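Local structure of tissue factor pathway inhibitor 2 (Homo sapiens, 1ZR0) at residues B[10-15]-B[43-48]. The protein inhibits trypsin, plasmin and factor VIIa/tissue factor; this chain is the first of its three Kunitz-type inhibitory domains. Numbering follows the deposited sequence.
Sequences LLPLDY and EGNANN
G44 and D14 meet where the two loops come close, their CA atoms 4.9 Å apart. The carboxylate of D14 lies against the glycine, with OD2 3.6 Å from G44 CA. Water 3 links OD2 to G44 N. The other oxygen, OD1, accepts from G16 N. N45 reaches across next. Its ND2 donates to P12 O at 2.8 Å. The bond is nearly straight, P12 O lies in the amide plane of N45, and the donor meets the carbonyl almost end-on (C=O...N 177°). CG sits between the backbone N and carbonyl carbon (chi1 69°), which also lets OD1 accept from N47 N in an Asx turn. Water 2 ties OD1 to D14 N and N47 O. Cutting N45 back to an alanine is likely to leave P12 O without this donor and the turn without its acceptor. In this Kunitz (BPTI-like) domain these bonds tie the loop before strand 22-28 to the loop leading into helix 52-58. A46 adds an apolar touch, its CB 4.4 Å from L11 CD1. N47 is buried. Its ND2 donates to L11 O at 2.9 Å, tilted 27° from the carbonyl plane, while OD1 accepts from Y27 N. N48 ND2 reaches D14 O through water 1.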
ATOM      1  N   LEU B  10     -11.199  10.867  22.712  1.00 27.03           N
ATOM      2  CA  LEU B  10     -12.576  11.054  22.253  1.00 28.70           C
ATOM      3  C   LEU B  10     -12.647  11.355  20.787  1.00 28.94           C
ATOM      4  O   LEU B  10     -13.775  11.636  20.235  1.00 32.72           O
ATOM      5  CB  LEU B  10     -13.291  12.147  23.084  1.00 28.66           C
ATOM      6  CG  LEU B  10     -13.514  11.726  24.570  1.00 29.15           C
ATOM      7  CD1 LEU B  10     -14.323  12.776  25.361  1.00 29.56           C
ATOM      8  CD2 LEU B  10     -14.120  10.418  24.728  1.00 31.18           C
ATOM      9  N   LEU B  11     -11.542  11.268  20.106  1.00 28.81           N
ATOM     10  CA  LEU B  11     -11.528  11.540  18.649  1.00 30.79           C
ATOM     11  C   LEU B  11     -12.002  10.282  17.919  1.00 30.23           C
ATOM     12  O   LEU B  11     -11.865   9.211  18.389  1.00 29.11           O
ATOM     13  CB  LEU B  11     -10.145  11.944  18.164  1.00 30.85           C
ATOM     14  CG  LEU B  11      -9.330  13.196  18.522  1.00 33.76           C
ATOM     15  CD1 LEU B  11      -7.816  13.004  18.375  1.00 32.29           C
ATOM     16  CD2 LEU B  11      -9.782  14.456  17.756  1.00 40.45           C
ATOM     17  N   PRO B  12     -12.657  10.453  16.768  1.00 34.03           N
ATOM     18  CA  PRO B  12     -13.119   9.285  16.014  1.00 34.63           C
ATOM     19  C   PRO B  12     -11.920   8.698  15.353  1.00 32.77           C
ATOM     20  O   PRO B  12     -10.948   9.394  15.101  1.00 33.74           O
ATOM     21  CB  PRO B  12     -14.068   9.877  14.942  1.00 35.17           C
ATOM     22  CG  PRO B  12     -13.534  11.198  14.651  1.00 34.68           C
ATOM     23  CD  PRO B  12     -12.886  11.710  16.056  1.00 36.66           C
ATOM     24  N   LEU B  13     -11.985   7.418  15.155  1.00 34.02           N
ATOM     25  CA  LEU B  13     -11.062   6.724  14.361  1.00 33.00           C
ATOM     26  C   LEU B  13     -10.882   7.470  13.035  1.00 29.61           C
ATOM     27  O   LEU B  13     -11.876   7.822  12.362  1.00 29.26           O
ATOM     28  CB  LEU B  13     -11.794   5.408  14.088  1.00 34.79           C
ATOM     29  CG  LEU B  13     -11.154   4.190  13.760  1.00 37.01           C
ATOM     30  CD1 LEU B  13     -10.075   4.197  14.814  1.00 40.89           C
ATOM     31  CD2 LEU B  13     -12.210   3.104  13.868  1.00 37.24           C
ATOM     32  N   ASP B  14      -9.630   7.512  12.573  1.00 29.41           N
ATOM     33  CA  ASP B  14      -9.263   8.027  11.266  1.00 27.94           C
ATOM     34  C   ASP B  14      -8.240   7.133  10.596  1.00 25.70           C
ATOM     35  O   ASP B  14      -7.111   7.012  11.050  1.00 26.19           O
ATOM     36  CB  ASP B  14      -8.671   9.463  11.408  1.00 29.40           C
ATOM     37  CG  ASP B  14      -8.471  10.180  10.083  1.00 34.77           C
ATOM     38  OD1 ASP B  14      -8.554   9.532   9.046  1.00 35.11           O
ATOM     39  OD2 ASP B  14      -8.218  11.411   9.933  1.00 40.12           O
ATOM     40  N   TYR B  15      -8.683   6.412   9.566  1.00 26.05           N
ATOM     41  CA  TYR B  15      -7.808   5.502   8.809  1.00 25.89           C
ATOM     42  C   TYR B  15      -6.744   6.258   8.042  1.00 23.31           C
ATOM     43  O   TYR B  15      -5.687   5.725   7.727  1.00 23.90           O
ATOM     44  CB  TYR B  15      -8.642   4.690   7.720  1.00 29.06           C
ATOM     45  CG  TYR B  15      -9.804   3.879   8.087  1.00 33.50           C
ATOM     46  CD1 TYR B  15      -9.797   3.081   9.224  1.00 44.31           C
ATOM     47  CD2 TYR B  15     -10.901   3.781   7.224  1.00 40.60           C
ATOM     48  CE1 TYR B  15     -10.893   2.273   9.530  1.00 47.65           C
ATOM     49  CE2 TYR B  15     -11.976   2.957   7.514  1.00 46.73           C
ATOM     50  CZ  TYR B  15     -11.978   2.226   8.659  1.00 46.88           C
ATOM     51  OH  TYR B  15     -13.041   1.417   8.953  1.00 51.30           O
ATOM     52  N   GLU B  43      -0.812  10.114   8.442  1.00 26.94           N
ATOM     53  CA  GLU B  43      -1.757  11.109   8.883  1.00 27.19           C
ATOM     54  C   GLU B  43      -2.707  10.477   9.907  1.00 26.42           C
ATOM     55  O   GLU B  43      -2.260   9.812  10.821  1.00 26.22           O
ATOM     56  CB  GLU B  43      -2.498  11.765   7.732  1.00 30.23           C
ATOM     57  CG  GLU B  43      -1.608  12.255   6.635  1.00 35.67           C
ATOM     58  CD  GLU B  43      -2.290  13.073   5.535  1.00 46.63           C
ATOM     59  OE1 GLU B  43      -3.517  13.401   5.599  1.00 46.89           O
ATOM     60  OE2 GLU B  43      -1.546  13.385   4.552  1.00 51.39           O
ATOM     61  N   GLY B  44      -3.994  10.692   9.769  1.00 26.17           N
ATOM     62  CA  GLY B  44      -4.942  10.325  10.818  1.00 25.84           C
ATOM     63  C   GLY B  44      -4.915  11.278  11.988  1.00 28.22           C
ATOM     64  O   GLY B  44      -4.734  12.515  11.783  1.00 27.25           O
ATOM     65  N   ASN B  45      -5.158  10.732  13.168  1.00 27.74           N
ATOM     66  CA  ASN B  45      -5.138  11.521  14.386  1.00 27.74           C
ATOM     67  C   ASN B  45      -4.490  10.844  15.544  1.00 28.21           C
ATOM     68  O   ASN B  45      -3.940   9.718  15.438  1.00 23.81           O
ATOM     69  CB  ASN B  45      -6.587  11.997  14.666  1.00 28.06           C
ATOM     70  CG  ASN B  45      -7.479  10.941  15.036  1.00 22.60           C
ATOM     71  OD1 ASN B  45      -7.123  10.002  15.790  1.00 23.77           O
ATOM     72  ND2 ASN B  45      -8.731  11.077  14.621  1.00 27.46           N
ATOM     73  N   ALA B  46      -4.517  11.524  16.709  1.00 26.14           N
ATOM     74  CA  ALA B  46      -3.836  10.956  17.892  1.00 25.52           C
ATOM     75  C   ALA B  46      -4.448   9.784  18.605  1.00 24.09           C
ATOM     76  O   ALA B  46      -3.767   9.141  19.400  1.00 23.02           O
ATOM     77  CB  ALA B  46      -3.597  12.071  18.922  1.00 25.08           C
ATOM     78  N   ASN B  47      -5.701   9.462  18.272  1.00 24.06           N
ATOM     79  CA  ASN B  47      -6.357   8.288  18.809  1.00 23.38           C
ATOM     80  C   ASN B  47      -5.952   7.027  18.043  1.00 25.31           C
ATOM     81  O   ASN B  47      -6.724   6.489  17.286  1.00 20.53           O
ATOM     82  CB  ASN B  47      -7.847   8.458  18.865  1.00 23.85           C
ATOM     83  CG  ASN B  47      -8.547   7.439  19.720  1.00 20.27           C
ATOM     84  OD1 ASN B  47      -7.950   6.663  20.437  1.00 22.14           O
ATOM     85  ND2 ASN B  47      -9.886   7.505  19.710  1.00 23.42           N
ATOM     86  N   ASN B  48      -4.708   6.651  18.214  1.00 22.23           N
ATOM     87  CA  ASN B  48      -3.997   5.740  17.310  1.00 22.09           C
ATOM     88  C   ASN B  48      -2.750   5.260  18.065  1.00 22.95           C
ATOM     89  O   ASN B  48      -1.783   6.022  18.295  1.00 21.49           O
ATOM     90  CB  ASN B  48      -3.628   6.442  16.009  1.00 22.82           C
ATOM     91  CG  ASN B  48      -2.996   5.473  15.014  1.00 24.07           C
ATOM     92  OD1 ASN B  48      -2.441   4.450  15.424  1.00 23.92           O
ATOM     93  ND2 ASN B  48      -3.017   5.837  13.755  1.00 23.02           N
TER
HETATM   94  O   HOH W   1      -5.469   7.729  13.124  1.00 21.19           O
HETATM   95  O   HOH W   2      -7.593   7.523  14.944  1.00 23.66           O
HETATM   96  O   HOH W   3      -5.944  12.022   8.064  1.00 34.82           O
HETATM   97  O   HOH W   4      -8.669  12.939  11.988  1.00 54.51           O